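Local structure of glutathione S-transferase (Bombyx mori, 4E8H) at residues B[15-20]-B[109-114]; B[138-143]-B[167-172]; B[24-29]-B[202-207]. The protein probably acts as a homodimeric glutathione transferase, joining the thiol of glutathione to electrophilic compounds. One frame throughout, in Å; residues are numbered along the deposited sequence.

Contact 1 (B[15-20]-B[109-114]); sequences SPPCRA and TLYLRY. With GSH (glutathione), chain F.
The phenolic oxygen of Y111 rests against two successive prolines at the start of helix 16-27: Y111 OH lies 3.4 Å from P16 CG, and P17 CD is 3.7 Å from the same Y111 OH. Both partners are carbon, so across this interface the oxygen is held by van der Waals contact, without a hydrogen bond. Next to the hydroxyl on the ring, Y111 CE1 is 3.6 Å from P16 CB. The tyrosine side chain crosses both prolines at about a right angle. Its CG stands anti to the backbone N (chi1 -171°), which sends the ring out from helix 93-124 toward the prolines. Tyrosine suits the place because it is long enough to span backbones whose nearest CA atoms, those of P16 and Y111, are 9.3 Å apart. Helix 16-27 is the first helix of the thioredoxin-like N-terminal domain and helix 93-124 belongs to the helical C-terminal domain, so this buried contact joins the two halves of the glutathione transferase fold beside the glutathione pocket. Proline fits the first turn of a helix, where no amide hydrogen is needed for an i to i-4 bond. That turn begins with S15 at the N-cap position, whose carbonyl O accepts from R19 N at 3.0 Å. S15 OG approaches the glutathione sulfur SG2 to 3.6 Å, while P17 CB packs 3.7 Å from the carboxylate oxygen O12 of the ligand. One turn on, R19 turns its guanidinium to D205 and N171, and T168 of helix 160-174 packs against Y111.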
# COMPACT_ATOMS: atom_id res chain seq x y z
N SER B 15 -4.30 -12.78 13.28
CA SER B 15 -4.21 -11.54 12.49
C SER B 15 -3.52 -11.73 11.13
O SER B 15 -2.35 -12.11 11.09
CB SER B 15 -3.50 -10.46 13.32
OG SER B 15 -3.07 -9.38 12.51
N PRO B 16 -4.24 -11.48 10.02
CA PRO B 16 -3.64 -11.64 8.69
C PRO B 16 -2.31 -10.90 8.46
O PRO B 16 -1.35 -11.53 8.00
CB PRO B 16 -4.74 -11.14 7.73
CG PRO B 16 -6.00 -11.40 8.47
CD PRO B 16 -5.68 -11.16 9.93
N PRO B 17 -2.23 -9.58 8.78
CA PRO B 17 -0.93 -8.91 8.60
C PRO B 17 0.20 -9.48 9.47
O PRO B 17 1.33 -9.56 8.99
CB PRO B 17 -1.23 -7.45 8.98
CG PRO B 17 -2.49 -7.50 9.77
CD PRO B 17 -3.27 -8.62 9.18
N CYS B 18 -0.10 -9.88 10.71
CA CYS B 18 0.90 -10.53 11.56
C CYS B 18 1.43 -11.81 10.92
O CYS B 18 2.63 -12.07 10.94
CB CYS B 18 0.33 -10.81 12.96
SG CYS B 18 -0.08 -9.32 13.91
N ARG B 19 0.52 -12.60 10.35
CA ARG B 19 0.86 -13.87 9.71
C ARG B 19 1.77 -13.72 8.49
O ARG B 19 2.66 -14.54 8.28
CB ARG B 19 -0.41 -14.65 9.36
CG ARG B 19 -1.09 -15.27 10.58
CD ARG B 19 -2.59 -15.42 10.38
NE ARG B 19 -2.93 -16.13 9.15
CZ ARG B 19 -4.16 -16.23 8.65
NH1 ARG B 19 -5.19 -15.67 9.28
NH2 ARG B 19 -4.37 -16.89 7.52
N ALA B 20 1.55 -12.67 7.70
CA ALA B 20 2.42 -12.36 6.56
C ALA B 20 3.84 -12.04 7.02
O ALA B 20 4.81 -12.51 6.41
CB ALA B 20 1.84 -11.21 5.74
N THR B 109 -6.53 -3.22 -2.79
CA THR B 109 -7.55 -3.90 -3.58
C THR B 109 -8.01 -5.22 -2.94
O THR B 109 -9.13 -5.30 -2.43
CB THR B 109 -7.09 -4.12 -5.04
OG1 THR B 109 -6.72 -2.86 -5.62
CG2 THR B 109 -8.19 -4.76 -5.88
N LEU B 110 -7.14 -6.23 -2.95
CA LEU B 110 -7.50 -7.58 -2.51
C LEU B 110 -7.88 -7.66 -1.04
O LEU B 110 -8.97 -8.11 -0.70
CB LEU B 110 -6.40 -8.60 -2.83
CG LEU B 110 -6.74 -10.07 -2.60
CD1 LEU B 110 -7.72 -10.59 -3.66
CD2 LEU B 110 -5.49 -10.94 -2.57
N TYR B 111 -6.96 -7.22 -0.17
CA TYR B 111 -7.19 -7.31 1.27
C TYR B 111 -8.36 -6.45 1.73
O TYR B 111 -9.15 -6.86 2.57
CB TYR B 111 -5.93 -6.98 2.06
CG TYR B 111 -6.08 -7.28 3.53
CD1 TYR B 111 -6.15 -8.60 3.98
CD2 TYR B 111 -6.17 -6.25 4.47
CE1 TYR B 111 -6.30 -8.88 5.33
CE2 TYR B 111 -6.31 -6.53 5.82
CZ TYR B 111 -6.38 -7.85 6.25
OH TYR B 111 -6.53 -8.14 7.58
N LEU B 112 -8.46 -5.25 1.16
CA LEU B 112 -9.56 -4.33 1.47
C LEU B 112 -10.92 -4.93 1.13
O LEU B 112 -11.85 -4.87 1.94
CB LEU B 112 -9.36 -2.99 0.75
CG LEU B 112 -10.49 -1.96 0.82
CD1 LEU B 112 -10.77 -1.50 2.26
CD2 LEU B 112 -10.18 -0.76 -0.07
N ARG B 113 -11.03 -5.49 -0.08
CA ARG B 113 -12.27 -6.13 -0.52
C ARG B 113 -12.59 -7.40 0.27
O ARG B 113 -13.76 -7.72 0.50
CB ARG B 113 -12.22 -6.43 -2.03
CG ARG B 113 -12.49 -5.20 -2.90
CD ARG B 113 -11.90 -5.36 -4.29
NE ARG B 113 -11.87 -4.09 -5.02
CZ ARG B 113 -12.41 -3.89 -6.21
NH1 ARG B 113 -13.03 -4.87 -6.85
NH2 ARG B 113 -12.32 -2.70 -6.78
N TYR B 114 -11.54 -8.11 0.69
CA TYR B 114 -11.67 -9.24 1.62
C TYR B 114 -12.28 -8.77 2.94
O TYR B 114 -13.22 -9.38 3.44
CB TYR B 114 -10.30 -9.91 1.86
CG TYR B 114 -10.24 -10.78 3.11
CD1 TYR B 114 -10.59 -12.12 3.07
CD2 TYR B 114 -9.81 -10.25 4.33
CE1 TYR B 114 -10.53 -12.92 4.21
CE2 TYR B 114 -9.75 -11.03 5.48
CZ TYR B 114 -10.11 -12.37 5.41
OH TYR B 114 -10.05 -13.16 6.54
N1 GSH F . -2.50 -2.18 7.10
CA1 GSH F . -2.07 -2.69 8.38
C1 GSH F . -0.95 -3.68 8.17
O11 GSH F . -0.82 -4.25 7.07
O12 GSH F . -0.15 -3.93 9.09
CB1 GSH F . -3.24 -3.36 9.09
CG1 GSH F . -3.05 -3.34 10.61
CD1 GSH F . -4.37 -3.53 11.33
OE1 GSH F . -5.52 -2.83 10.92
N2 GSH F . -4.38 -4.37 12.36
CA2 GSH F . -5.55 -4.56 13.20
C2 GSH F . -5.47 -3.69 14.41
O2 GSH F . -4.21 -3.40 14.96
CB2 GSH F . -5.66 -6.02 13.62
SG2 GSH F . -5.93 -7.14 12.22
N3 GSH F . -6.62 -3.23 14.93
CA3 GSH F . -6.67 -2.51 16.19
C3 GSH F . -6.52 -1.02 16.03
O31 GSH F . -6.12 -0.54 14.94
O32 GSH F . -6.78 -0.24 16.97

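Contact 2 (B[138-143]-B[167-172]); sequences EALGWL and VTITNI
L140 meets both isoleucines of the opposing helix, one with each of its methyl groups. Its CD2 lies 3.9 Å from I169 CD1, the two side chains sliding past each other in opposite directions, and its CD1 comes within 4.2 Å of I172 CD1, tip to tip. A forked leucine suits this place because its two branches can serve two neighbours a turn apart. Further along, W142 looks to another side of the helix, where it packs on T109 and on P54 of the second subunit. L143 returns to the interface one turn after L140, and its CD2 reaches I169 CD1 head-on at 4.1 Å. I169 CD1 therefore touches two leucines, L140 and L143; the bend of its side chain at chi2 (-55°) helps to bring that methyl across. For I172, CG1 sits in the crowded position between the backbone N and the carbonyl carbon (chi1 68°), and the extended tail beyond it carries CD1 to L140. Only methyl ends meet, since the segment axes stay 13.4 Å apart, a wide spacing for packed helices. Y177 and F179, from the loop after helix 160-174, add aromatic cover to the buried side chains. Helices 130-146 and 160-174, whose segments run at 128° to each other, are thus joined by apolar contact within the helical C-terminal domain of the glutathione transferase fold.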
# COMPACT_ATOMS: atom_id res chain seq x y z
N GLU B 138 -14.21 -9.90 -8.33
CA GLU B 138 -13.57 -9.12 -9.40
C GLU B 138 -12.06 -9.06 -9.20
O GLU B 138 -11.30 -9.20 -10.16
CB GLU B 138 -14.16 -7.71 -9.47
CG GLU B 138 -13.67 -6.86 -10.65
CD GLU B 138 -14.12 -5.40 -10.58
OE1 GLU B 138 -14.19 -4.84 -9.47
OE2 GLU B 138 -14.37 -4.82 -11.65
N ALA B 139 -11.64 -8.87 -7.95
CA ALA B 139 -10.22 -8.83 -7.59
C ALA B 139 -9.54 -10.19 -7.74
O ALA B 139 -8.37 -10.27 -8.12
CB ALA B 139 -10.05 -8.30 -6.17
N LEU B 140 -10.28 -11.27 -7.44
CA LEU B 140 -9.78 -12.63 -7.66
C LEU B 140 -9.55 -12.92 -9.15
O LEU B 140 -8.60 -13.61 -9.50
CB LEU B 140 -10.71 -13.68 -7.04
CG LEU B 140 -10.69 -13.92 -5.52
CD1 LEU B 140 -11.61 -15.08 -5.17
CD2 LEU B 140 -9.28 -14.19 -4.99
N GLY B 141 -10.42 -12.38 -10.00
CA GLY B 141 -10.26 -12.48 -11.45
C GLY B 141 -8.99 -11.79 -11.92
O GLY B 141 -8.25 -12.32 -12.76
N TRP B 142 -8.74 -10.60 -11.38
CA TRP B 142 -7.50 -9.87 -11.64
C TRP B 142 -6.26 -10.64 -11.17
O TRP B 142 -5.28 -10.74 -11.92
CB TRP B 142 -7.52 -8.48 -10.99
CG TRP B 142 -8.52 -7.52 -11.58
CD1 TRP B 142 -8.98 -7.49 -12.87
CD2 TRP B 142 -9.15 -6.42 -10.91
NE1 TRP B 142 -9.87 -6.46 -13.03
CE2 TRP B 142 -10.00 -5.79 -11.85
CE3 TRP B 142 -9.10 -5.92 -9.60
CZ2 TRP B 142 -10.78 -4.67 -11.52
CZ3 TRP B 142 -9.87 -4.81 -9.28
CH2 TRP B 142 -10.70 -4.20 -10.24
N LEU B 143 -6.29 -11.17 -9.95
CA LEU B 143 -5.18 -11.99 -9.44
C LEU B 143 -4.94 -13.20 -10.33
O LEU B 143 -3.78 -13.53 -10.64
CB LEU B 143 -5.43 -12.43 -7.99
CG LEU B 143 -4.39 -13.34 -7.32
CD1 LEU B 143 -3.00 -12.70 -7.23
CD2 LEU B 143 -4.87 -13.77 -5.95
N VAL B 167 -1.91 -15.31 2.47
CA VAL B 167 -2.66 -15.24 3.72
C VAL B 167 -4.16 -15.12 3.44
O VAL B 167 -4.97 -15.82 4.06
CB VAL B 167 -2.17 -14.08 4.63
CG1 VAL B 167 -3.08 -13.93 5.85
CG2 VAL B 167 -0.73 -14.31 5.08
N THR B 168 -4.51 -14.25 2.50
CA THR B 168 -5.90 -14.01 2.12
C THR B 168 -6.53 -15.24 1.46
O THR B 168 -7.69 -15.58 1.73
CB THR B 168 -6.00 -12.78 1.19
OG1 THR B 168 -5.70 -11.60 1.95
CG2 THR B 168 -7.40 -12.63 0.59
N ILE B 169 -5.76 -15.90 0.61
CA ILE B 169 -6.22 -17.10 -0.07
C ILE B 169 -6.37 -18.24 0.94
O ILE B 169 -7.33 -19.02 0.85
CB ILE B 169 -5.29 -17.48 -1.27
CG1 ILE B 169 -5.18 -16.30 -2.26
CG2 ILE B 169 -5.78 -18.74 -1.98
CD1 ILE B 169 -6.52 -15.76 -2.79
N THR B 170 -5.45 -18.32 1.90
CA THR B 170 -5.58 -19.27 3.00
C THR B 170 -6.86 -19.02 3.80
O THR B 170 -7.59 -19.97 4.12
CB THR B 170 -4.35 -19.25 3.94
OG1 THR B 170 -3.16 -19.55 3.19
CG2 THR B 170 -4.49 -20.28 5.07
N ASN B 171 -7.15 -17.76 4.11
CA ASN B 171 -8.37 -17.43 4.86
C ASN B 171 -9.65 -17.83 4.15
O ASN B 171 -10.50 -18.50 4.75
CB ASN B 171 -8.41 -15.94 5.23
CG ASN B 171 -7.46 -15.59 6.36
OD1 ASN B 171 -7.21 -16.40 7.25
ND2 ASN B 171 -6.95 -14.37 6.33
N ILE B 172 -9.79 -17.45 2.88
CA ILE B 172 -11.00 -17.77 2.12
C ILE B 172 -11.19 -19.28 1.92
O ILE B 172 -12.32 -19.77 1.91
CB ILE B 172 -11.12 -16.96 0.79
CG1 ILE B 172 -10.06 -17.38 -0.23
CG2 ILE B 172 -11.07 -15.45 1.08
CD1 ILE B 172 -10.30 -16.84 -1.64

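Contact 3 (B[24-29]-B[202-207]); sequences TARVLE and DEIDVT
R26 and E203 form a salt bridge through both oxygens of the carboxylate, each bond long and weak. R26 NH1 gives to E203 OE2 at 3.3 Å, fairly straight at 158°, and R26 NH2 gives to E203 OE1 at 3.5 Å. The carboxylate sits at the edge of the guanidinium, but the two planes are turned 79° apart, far from the coplanar forked pairing that would bring both bonds in short. A water helps to join the pair, accepting from R26 NH2 at 3.1 Å and donating to E203 OE1 at 2.6 Å. Nearer the backbone, R26 CG packs 3.9 Å from I204 CD1, so the arginine offers methylene to the buried isoleucine and charge to the exposed glutamate. Bends at chi2 and chi3 fold its chain to reach both. E203 takes the less common first torsion (chi1 61°), then extends toward the arginine. A leucine in place of R26 would probably leave E203 without its charged mate here, and its water without one of its two anchors. Further out, Y199 packs against R26, while M22 and M23 of helix 16-27 share I204 with it. The segment 202-207 includes a wider pi-type turn, where D202 O accepts from both T207 N and T207 OG1. With long bonds, twisted planes and a bridging water, the ion pair is probably a modest, solvent-tempered tie between helices 16-27 and 201-213, backed by apolar contact at the arginine's CG.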
# COMPACT_ATOMS: atom_id res chain seq x y z
N THR B 24 7.34 -14.37 6.50
CA THR B 24 8.48 -13.69 5.86
C THR B 24 9.75 -13.86 6.69
O THR B 24 10.81 -14.15 6.14
CB THR B 24 8.20 -12.19 5.60
OG1 THR B 24 7.05 -12.06 4.76
CG2 THR B 24 9.39 -11.52 4.92
N ALA B 25 9.62 -13.70 8.01
CA ALA B 25 10.74 -13.88 8.93
C ALA B 25 11.28 -15.31 8.94
O ALA B 25 12.49 -15.52 9.06
CB ALA B 25 10.34 -13.46 10.34
N ARG B 26 10.39 -16.30 8.82
CA ARG B 26 10.81 -17.70 8.75
C ARG B 26 11.63 -17.99 7.49
O ARG B 26 12.68 -18.63 7.57
CB ARG B 26 9.60 -18.64 8.84
CG ARG B 26 8.95 -18.70 10.22
CD ARG B 26 9.80 -19.48 11.22
NE ARG B 26 9.82 -20.91 10.90
CZ ARG B 26 8.96 -21.80 11.38
NH1 ARG B 26 7.99 -21.43 12.21
NH2 ARG B 26 9.06 -23.07 11.02
N VAL B 27 11.15 -17.51 6.34
CA VAL B 27 11.84 -17.70 5.06
C VAL B 27 13.23 -17.06 5.09
O VAL B 27 14.18 -17.58 4.48
CB VAL B 27 11.00 -17.16 3.87
CG1 VAL B 27 11.79 -17.21 2.56
CG2 VAL B 27 9.72 -17.97 3.72
N LEU B 28 13.36 -15.95 5.81
CA LEU B 28 14.63 -15.25 5.97
C LEU B 28 15.45 -15.82 7.13
O LEU B 28 16.58 -15.39 7.36
CB LEU B 28 14.40 -13.75 6.19
CG LEU B 28 13.81 -12.95 5.02
CD1 LEU B 28 13.29 -11.61 5.51
CD2 LEU B 28 14.83 -12.76 3.90
N GLU B 29 14.86 -16.77 7.86
CA GLU B 29 15.50 -17.46 8.99
C GLU B 29 15.87 -16.51 10.14
O GLU B 29 16.95 -16.59 10.72
CB GLU B 29 16.71 -18.29 8.51
CG GLU B 29 16.34 -19.34 7.45
CD GLU B 29 17.53 -20.09 6.90
OE1 GLU B 29 18.62 -19.50 6.77
OE2 GLU B 29 17.37 -21.29 6.59
N ASP B 202 1.88 -24.23 8.09
CA ASP B 202 0.80 -24.80 8.91
C ASP B 202 0.67 -24.12 10.27
O ASP B 202 -0.43 -23.74 10.67
CB ASP B 202 0.96 -26.31 9.12
CG ASP B 202 -0.23 -26.93 9.85
OD1 ASP B 202 -1.10 -27.53 9.18
OD2 ASP B 202 -0.31 -26.82 11.09
N GLU B 203 1.79 -23.98 10.97
CA GLU B 203 1.77 -23.43 12.33
C GLU B 203 1.41 -21.94 12.37
O GLU B 203 0.86 -21.47 13.36
CB GLU B 203 3.08 -23.71 13.07
CG GLU B 203 4.32 -23.11 12.44
CD GLU B 203 5.61 -23.66 13.02
OE1 GLU B 203 6.21 -24.56 12.39
OE2 GLU B 203 6.02 -23.21 14.11
N ILE B 204 1.70 -21.22 11.29
CA ILE B 204 1.37 -19.79 11.22
C ILE B 204 0.06 -19.53 10.48
O ILE B 204 -0.90 -19.01 11.08
CB ILE B 204 2.53 -18.96 10.57
CG1 ILE B 204 3.81 -19.08 11.40
CG2 ILE B 204 2.12 -17.48 10.43
CD1 ILE B 204 5.08 -18.70 10.64
N ASP B 205 0.00 -19.89 9.20
CA ASP B 205 -1.10 -19.48 8.33
C ASP B 205 -2.36 -20.32 8.48
O ASP B 205 -3.46 -19.78 8.65
CB ASP B 205 -0.66 -19.43 6.86
CG ASP B 205 -1.37 -18.35 6.07
OD1 ASP B 205 -1.95 -17.43 6.69
OD2 ASP B 205 -1.33 -18.40 4.82
N VAL B 206 -2.20 -21.65 8.41
CA VAL B 206 -3.33 -22.57 8.56
C VAL B 206 -3.96 -22.45 9.95
O VAL B 206 -5.18 -22.37 10.07
CB VAL B 206 -2.92 -24.04 8.25
CG1 VAL B 206 -4.06 -25.01 8.55
CG2 VAL B 206 -2.48 -24.18 6.80
N THR B 207 -3.12 -22.40 10.98
CA THR B 207 -3.57 -22.23 12.37
C THR B 207 -4.32 -20.91 12.55
O THR B 207 -5.39 -20.88 13.16
CB THR B 207 -2.39 -22.34 13.37
OG1 THR B 207 -1.75 -23.61 13.21
CG2 THR B 207 -2.88 -22.22 14.82
O HOH W 1 8.56 -25.67 12.60

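From the N terminus, helix 16-27 begins contact 1 with its first turn and contact 3 with its last. Contact 1 closes first, when helix 93-124 of the C-terminal domain comes back against the N-terminal domain. Contact 2 follows in series, closing a short loop between helices 130-146 and 160-174. Contact 3 closes last, at helix 201-213, so its long loop crosses that of contact 1 and encloses contact 2 entirely. Polar bonds join the three: R19 reaches D205 of contact 3 and N171 of contact 2, T170 also bonds D205, and R113 pairs with E138. Contacts 1 and 3 together tie helix 16-27 at both its ends to helices 93-124 and 201-213.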